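Local structure of tyrocidine synthetase 3 (Brevibacillus brevis, 2JGP) at residues 428-437 / 463-472. The protein holds a peptidyl carrier domain and a condensation domain of a nonribosomal peptide synthetase, the latter forming peptide bonds in assembly of the antibiotic tyrocidine. Numbering follows the deposited sequence.
Sequences FDTVFTFQNS and FDLTFSATEE
Val431 O and Phe467 N bond within a parallel pairing of strands 430-435 and 465-471, whose axes run 13° apart. The backbone ladder passes from Val431 N to Leu465 O, then alternates through Phe467, Thr433, Ala469 and Gln435 to Glu471. Its shortest rung, Phe467 N to Val431 O at 2.8 Å, is nearly straight.

Apolar contacts differ on the two faces. On the face of Val431, the CG2 methyl lies over one face of the Phe463 ring, a CH-pi contact 3.6 Å from the centroid; chi1 of -57° sets that ring beside its own backbone N, where the methyl can cover it. On the other face, Phe432 and Phe467 lie side by side and meet rim to rim, with CD1 of Phe432 3.5 Å from CD2 of Phe467 and the planes 16° apart. Further along, Phe434 CD1 rests 3.7 Å from Ala469 CB.

Side-chain polar contacts continue past both ends of the ladder. A water donates to OD1 of Asp429 (2.7 Å) and to OD1 of Asp464, probably easing the closeness of two carboxylates that also have salt bridges to Arg424 and Arg295, respectively; Asp429 OD1 also accepts from Asn425 N. Beyond the last rung, Ser437 OG donates to Glu472 OE1 at 3.0 Å, arriving from above the carboxylate plane.

In the condensation domain's mixed sheet, consistent with its CoA-acyltransferase-like family, strand 465-471 is flanked by 430-435 and the antiparallel strand 476-483. Helix 329-345 packs on the face of Phe432 and Phe434, while Thr430 and Phe432 make backbone hydrogen bonds to Gly353 in strand 350-356.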
# COMPACT_ATOMS: atom_id res chain seq x y z
N PHE A 428 14.22 -5.86 3.69
CA PHE A 428 14.30 -4.51 4.27
C PHE A 428 13.93 -4.49 5.76
O PHE A 428 13.09 -5.27 6.21
CB PHE A 428 13.43 -3.51 3.49
CG PHE A 428 12.02 -3.97 3.29
CD1 PHE A 428 11.05 -3.73 4.26
CD2 PHE A 428 11.65 -4.63 2.13
CE1 PHE A 428 9.74 -4.16 4.08
CE2 PHE A 428 10.34 -5.06 1.94
CZ PHE A 428 9.39 -4.82 2.91
N ASP A 429 14.56 -3.58 6.49
CA ASP A 429 14.31 -3.40 7.93
C ASP A 429 13.70 -2.05 8.26
O ASP A 429 13.53 -1.71 9.43
CB ASP A 429 15.62 -3.60 8.69
CG ASP A 429 16.03 -5.04 8.72
OD1 ASP A 429 15.22 -5.87 9.18
OD2 ASP A 429 17.14 -5.36 8.26
N THR A 430 13.35 -1.29 7.23
CA THR A 430 12.62 -0.06 7.40
C THR A 430 11.56 0.07 6.31
O THR A 430 11.71 -0.48 5.23
CB THR A 430 13.56 1.17 7.39
OG1 THR A 430 12.79 2.35 7.64
CG2 THR A 430 14.27 1.30 6.05
N VAL A 431 10.50 0.81 6.63
CA VAL A 431 9.40 1.06 5.72
C VAL A 431 9.17 2.56 5.61
O VAL A 431 9.33 3.29 6.60
CB VAL A 431 8.10 0.35 6.20
CG1 VAL A 431 6.87 0.89 5.48
CG2 VAL A 431 8.22 -1.16 6.02
N PHE A 432 8.81 3.02 4.41
CA PHE A 432 8.47 4.41 4.16
C PHE A 432 7.04 4.49 3.64
O PHE A 432 6.68 3.73 2.75
CB PHE A 432 9.43 5.01 3.13
CG PHE A 432 9.04 6.37 2.65
CD1 PHE A 432 9.41 7.50 3.36
CD2 PHE A 432 8.28 6.53 1.49
CE1 PHE A 432 9.05 8.76 2.93
CE2 PHE A 432 7.91 7.80 1.05
CZ PHE A 432 8.29 8.91 1.77
N THR A 433 6.23 5.38 4.22
CA THR A 433 4.87 5.65 3.70
C THR A 433 4.59 7.14 3.61
O THR A 433 5.17 7.94 4.35
CB THR A 433 3.76 5.00 4.56
OG1 THR A 433 3.64 5.68 5.82
CG2 THR A 433 4.05 3.52 4.81
N PHE A 434 3.69 7.52 2.70
CA PHE A 434 3.25 8.91 2.56
C PHE A 434 1.74 8.95 2.37
O PHE A 434 1.20 8.23 1.52
CB PHE A 434 3.98 9.59 1.39
CG PHE A 434 3.47 10.97 1.06
CD1 PHE A 434 3.57 11.99 1.99
CD2 PHE A 434 2.89 11.24 -0.17
CE1 PHE A 434 3.09 13.26 1.70
CE2 PHE A 434 2.41 12.51 -0.47
CZ PHE A 434 2.51 13.53 0.47
N GLN A 435 1.05 9.75 3.18
CA GLN A 435 -0.42 9.82 3.15
C GLN A 435 -0.90 11.28 3.11
O GLN A 435 -0.12 12.20 3.36
CB GLN A 435 -1.02 9.12 4.38
CG GLN A 435 -0.30 7.84 4.83
CD GLN A 435 0.76 8.08 5.90
OE1 GLN A 435 1.96 7.96 5.65
NE2 GLN A 435 0.31 8.42 7.10
N ASN A 436 -2.19 11.46 2.81
CA ASN A 436 -2.81 12.80 2.77
C ASN A 436 -3.90 12.99 3.84
O ASN A 436 -5.08 13.15 3.51
CB ASN A 436 -3.42 13.05 1.38
CG ASN A 436 -2.38 13.41 0.33
OD1 ASN A 436 -2.21 12.70 -0.66
ND2 ASN A 436 -1.68 14.52 0.54
N SER A 437 -3.49 12.96 5.11
CA SER A 437 -4.39 13.24 6.24
C SER A 437 -5.63 12.35 6.25
O SER A 437 -5.69 11.36 5.52
CB SER A 437 -4.80 14.72 6.23
OG SER A 437 -5.45 15.09 7.44
N PHE A 463 8.99 -3.46 12.05
CA PHE A 463 10.31 -3.18 11.49
C PHE A 463 11.14 -2.34 12.45
O PHE A 463 10.59 -1.79 13.40
CB PHE A 463 10.15 -2.45 10.16
CG PHE A 463 9.33 -3.21 9.16
CD1 PHE A 463 7.98 -2.94 9.02
CD2 PHE A 463 9.91 -4.20 8.39
CE1 PHE A 463 7.21 -3.65 8.10
CE2 PHE A 463 9.15 -4.92 7.48
CZ PHE A 463 7.80 -4.64 7.33
N ASP A 464 12.45 -2.24 12.21
CA ASP A 464 13.33 -1.42 13.05
C ASP A 464 12.72 -0.05 13.22
O ASP A 464 12.67 0.49 14.32
CB ASP A 464 14.71 -1.26 12.43
CG ASP A 464 15.55 -2.50 12.53
OD1 ASP A 464 15.02 -3.55 12.96
OD2 ASP A 464 16.74 -2.43 12.17
N LEU A 465 12.27 0.50 12.10
CA LEU A 465 11.46 1.71 12.15
C LEU A 465 10.63 1.88 10.88
O LEU A 465 10.99 1.40 9.80
CB LEU A 465 12.34 2.94 12.42
CG LEU A 465 13.18 3.54 11.29
CD1 LEU A 465 12.38 4.57 10.55
CD2 LEU A 465 14.45 4.19 11.86
N THR A 466 9.47 2.52 11.05
CA THR A 466 8.60 2.87 9.94
C THR A 466 8.52 4.39 9.89
O THR A 466 8.12 5.02 10.88
CB THR A 466 7.20 2.29 10.13
OG1 THR A 466 7.27 0.86 10.10
CG2 THR A 466 6.26 2.78 9.03
N PHE A 467 8.90 4.96 8.75
CA PHE A 467 8.97 6.40 8.58
C PHE A 467 7.72 6.81 7.80
O PHE A 467 7.50 6.31 6.71
CB PHE A 467 10.24 6.77 7.80
CG PHE A 467 10.43 8.24 7.59
CD1 PHE A 467 11.29 8.96 8.40
CD2 PHE A 467 9.76 8.91 6.57
CE1 PHE A 467 11.48 10.32 8.20
CE2 PHE A 467 9.93 10.27 6.37
CZ PHE A 467 10.80 10.97 7.19
N SER A 468 6.91 7.69 8.38
CA SER A 468 5.63 8.08 7.79
C SER A 468 5.54 9.59 7.60
O SER A 468 5.64 10.35 8.57
CB SER A 468 4.48 7.63 8.68
OG SER A 468 4.37 6.22 8.69
N ALA A 469 5.36 10.03 6.36
CA ALA A 469 5.08 11.43 6.08
C ALA A 469 3.58 11.59 5.88
O ALA A 469 2.96 10.79 5.18
CB ALA A 469 5.85 11.88 4.84
N THR A 470 2.99 12.59 6.52
CA THR A 470 1.56 12.86 6.39
C THR A 470 1.31 14.33 6.10
O THR A 470 1.71 15.20 6.87
CB THR A 470 0.80 12.45 7.67
OG1 THR A 470 1.05 11.07 7.96
CG2 THR A 470 -0.70 12.67 7.52
N GLU A 471 0.64 14.60 4.98
CA GLU A 471 0.29 15.97 4.59
C GLU A 471 -0.99 16.37 5.32
O GLU A 471 -2.07 15.90 4.98
CB GLU A 471 0.13 16.07 3.08
CG GLU A 471 -0.03 17.49 2.57
CD GLU A 471 0.72 17.74 1.27
OE1 GLU A 471 0.48 17.01 0.27
OE2 GLU A 471 1.55 18.67 1.25
N GLU A 472 -0.86 17.25 6.31
CA GLU A 472 -1.94 17.52 7.28
C GLU A 472 -2.77 18.77 7.01
O GLU A 472 -3.61 19.13 7.84
CB GLU A 472 -1.36 17.57 8.70
CG GLU A 472 -1.15 16.21 9.35
CD GLU A 472 -2.45 15.54 9.79
OE1 GLU A 472 -3.54 16.11 9.56
OE2 GLU A 472 -2.37 14.44 10.38
O HOH W 1 13.29 -5.02 10.90